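Local coordinates for putative glycosyltransferase (Mannosyltransferase) involved in glycosylating the PBCV-1 major capsid protein (Paramecium bursaria Chlorella virus 1, PDB 2P6W) that probably transfers a sugar from a nucleotide donor, with manganese bound, during glycosylation of the viral major capsid protein, through this N-terminal domain, at residues A[57-63]-A[135-139]. Residues are numbered along the deposited sequence; the frame is centred on the assembly and turned at random.
Sequences FRRSWII and EKIVW
With CG trans to the backbone N in both Trp61 and Trp139 (chi1 175° in the latter), the two indoles run side by side and point the same way. Trp61 CB sits over the centre of the Trp139 six-membered ring, a CH-pi contact of 3.7 Å to the centroid, while Trp61 CD1 lies over the same face, 3.6 Å from Trp139 NE1. The five-membered rings meet obliquely, their planes at 47°. The six-membered-ring edge of Trp139 reaches the Phe57 backbone at the start of 57-63: CE3 comes to 3.2 Å from Phe57 O, near the ring plane, and CZ3 to 3.8 Å from Phe57 CB. Phe57 CE1 also touches Val138 CG1. A bend of Glu135 at chi2 turns its carboxylate to Ser60, whose OG donates to OE1 over 2.7 Å, on the syn side but 32° out of the carboxylate plane. A water also donates to OE1, and Lys125 and Tyr107 hold OE2; Ile63 CG2 packs on Glu135 CB at 3.7 Å. The axes of 59-63 and 135-139 come within 8.3 Å, running closer to antiparallel than parallel. In this GT-A-type domain helix 59-69 carries Arg59, which binds UDP-glucose and forms a salt bridge to the manganese ligand Asp80. With both oxygens bonded and Lys125 alongside, the buried Glu135 carboxylate is probably ionised and its rotation fixed.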
loop_
_atom_site.group_PDB
_atom_site.type_symbol
_atom_site.label_atom_id
_atom_site.label_comp_id
_atom_site.label_asym_id
_atom_site.label_seq_id
_atom_site.Cartn_x
_atom_site.Cartn_y
_atom_site.Cartn_z
ATOM N N PHE A 57 8.403 -5.561 -6.000
ATOM C CA PHE A 57 9.059 -4.257 -6.100
ATOM C C PHE A 57 8.314 -3.283 -6.998
ATOM O O PHE A 57 8.565 -2.083 -6.940
ATOM C CB PHE A 57 10.478 -4.402 -6.629
ATOM C CG PHE A 57 11.512 -4.643 -5.560
ATOM C CD1 PHE A 57 12.113 -3.555 -4.913
ATOM C CD2 PHE A 57 11.913 -5.941 -5.229
ATOM C CE1 PHE A 57 13.081 -3.757 -3.934
ATOM C CE2 PHE A 57 12.892 -6.154 -4.238
ATOM C CZ PHE A 57 13.478 -5.044 -3.603
ATOM N N ARG A 58 7.414 -3.802 -7.835
ATOM C CA ARG A 58 6.767 -2.955 -8.844
ATOM C C ARG A 58 6.068 -1.711 -8.275
ATOM O O ARG A 58 5.997 -0.685 -8.959
ATOM C CB ARG A 58 5.811 -3.750 -9.742
ATOM C CG ARG A 58 5.534 -3.019 -11.052
ATOM C CD ARG A 58 4.893 -3.901 -12.092
ATOM N NE ARG A 58 5.056 -3.322 -13.431
ATOM C CZ ARG A 58 4.055 -3.017 -14.253
ATOM N NH1 ARG A 58 2.804 -3.257 -13.909
ATOM N NH2 ARG A 58 4.320 -2.495 -15.443
ATOM N N ARG A 59 5.575 -1.780 -7.036
ATOM C CA ARG A 59 4.963 -0.610 -6.387
ATOM C C ARG A 59 5.884 0.633 -6.396
ATOM O O ARG A 59 5.408 1.767 -6.491
ATOM C CB ARG A 59 4.560 -0.954 -4.963
ATOM C CG ARG A 59 5.718 -1.286 -4.072
ATOM C CD ARG A 59 5.216 -1.975 -2.794
ATOM N NE ARG A 59 4.844 -3.347 -3.115
ATOM C CZ ARG A 59 4.107 -4.129 -2.337
ATOM N NH1 ARG A 59 3.648 -3.669 -1.182
ATOM N NH2 ARG A 59 3.818 -5.368 -2.727
ATOM N N SER A 60 7.196 0.413 -6.302
ATOM C CA SER A 60 8.157 1.520 -6.266
ATOM C C SER A 60 8.454 2.078 -7.661
ATOM O O SER A 60 9.101 3.130 -7.806
ATOM C CB SER A 60 9.447 1.092 -5.561
ATOM O OG SER A 60 9.177 0.747 -4.216
ATOM N N TRP A 61 8.001 1.353 -8.687
ATOM C CA TRP A 61 8.003 1.856 -10.056
ATOM C C TRP A 61 6.681 2.578 -10.343
ATOM O O TRP A 61 6.676 3.668 -10.938
ATOM C CB TRP A 61 8.234 0.701 -11.034
ATOM C CG TRP A 61 8.261 1.093 -12.490
ATOM C CD1 TRP A 61 9.333 1.536 -13.197
ATOM C CD2 TRP A 61 7.160 1.045 -13.403
ATOM N NE1 TRP A 61 8.969 1.785 -14.505
ATOM C CE2 TRP A 61 7.636 1.503 -14.650
ATOM C CE3 TRP A 61 5.800 0.707 -13.278
ATOM C CZ2 TRP A 61 6.814 1.594 -15.777
ATOM C CZ3 TRP A 61 4.989 0.787 -14.407
ATOM C CH2 TRP A 61 5.501 1.240 -15.638
ATOM N N ILE A 62 5.570 1.978 -9.908
ATOM C CA ILE A 62 4.225 2.566 -10.113
ATOM C C ILE A 62 4.086 3.942 -9.445
ATOM O O ILE A 62 3.394 4.833 -9.963
ATOM C CB ILE A 62 3.093 1.606 -9.666
ATOM C CG1 ILE A 62 3.153 0.305 -10.467
ATOM C CG2 ILE A 62 1.676 2.263 -9.775
ATOM C CD1 ILE A 62 2.299 -0.785 -9.860
ATOM N N ILE A 63 4.749 4.151 -8.306
ATOM C CA ILE A 63 4.708 5.475 -7.688
ATOM C C ILE A 63 5.176 6.617 -8.624
ATOM O O ILE A 63 4.598 7.709 -8.581
ATOM C CB ILE A 63 5.401 5.489 -6.299
ATOM C CG1 ILE A 63 4.929 6.702 -5.488
ATOM C CG2 ILE A 63 6.925 5.375 -6.438
ATOM C CD1 ILE A 63 5.416 6.694 -4.057
ATOM N N GLU A 135 12.139 6.214 -3.442
ATOM C CA GLU A 135 11.457 5.085 -4.079
ATOM C C GLU A 135 12.170 4.664 -5.372
ATOM O O GLU A 135 12.207 3.485 -5.720
ATOM C CB GLU A 135 10.009 5.431 -4.349
ATOM C CG GLU A 135 9.192 5.496 -3.060
ATOM C CD GLU A 135 8.904 4.102 -2.512
ATOM O OE1 GLU A 135 8.516 3.220 -3.299
ATOM O OE2 GLU A 135 9.066 3.872 -1.301
ATOM N N LYS A 136 12.731 5.633 -6.087
ATOM C CA LYS A 136 13.515 5.309 -7.266
ATOM C C LYS A 136 14.682 4.391 -6.905
ATOM O O LYS A 136 14.978 3.439 -7.637
ATOM C CB LYS A 136 14.048 6.568 -7.955
ATOM C CG LYS A 136 13.024 7.322 -8.767
ATOM C CD LYS A 136 13.692 8.454 -9.556
ATOM C CE LYS A 136 12.689 9.363 -10.258
ATOM N NZ LYS A 136 13.426 10.449 -10.984
ATOM N N ILE A 137 15.326 4.664 -5.771
ATOM C CA ILE A 137 16.399 3.798 -5.303
ATOM C C ILE A 137 15.876 2.419 -4.900
ATOM O O ILE A 137 16.472 1.395 -5.251
ATOM C CB ILE A 137 17.192 4.452 -4.137
ATOM C CG1 ILE A 137 17.851 5.753 -4.608
ATOM C CG2 ILE A 137 18.233 3.496 -3.619
ATOM C CD1 ILE A 137 18.847 5.564 -5.717
ATOM N N VAL A 138 14.733 2.382 -4.217
ATOM C CA VAL A 138 14.149 1.104 -3.818
ATOM C C VAL A 138 13.923 0.257 -5.064
ATOM O O VAL A 138 14.308 -0.898 -5.103
ATOM C CB VAL A 138 12.815 1.297 -3.119
ATOM C CG1 VAL A 138 12.098 -0.057 -2.900
ATOM C CG2 VAL A 138 13.028 1.989 -1.785
ATOM N N TRP A 139 13.301 0.845 -6.076
ATOM C CA TRP A 139 13.110 0.108 -7.334
ATOM C C TRP A 139 14.436 -0.392 -7.923
ATOM O O TRP A 139 14.509 -1.533 -8.368
ATOM C CB TRP A 139 12.351 0.988 -8.332
ATOM C CG TRP A 139 12.187 0.400 -9.705
ATOM C CD1 TRP A 139 12.697 0.899 -10.868
ATOM C CD2 TRP A 139 11.447 -0.781 -10.069
ATOM N NE1 TRP A 139 12.331 0.108 -11.935
ATOM C CE2 TRP A 139 11.562 -0.930 -11.475
ATOM C CE3 TRP A 139 10.720 -1.735 -9.344
ATOM C CZ2 TRP A 139 10.974 -1.997 -12.170
ATOM C CZ3 TRP A 139 10.119 -2.792 -10.035
ATOM C CH2 TRP A 139 10.253 -2.916 -11.437
HETATM O O HOH W 1 5.767 2.576 -3.551
#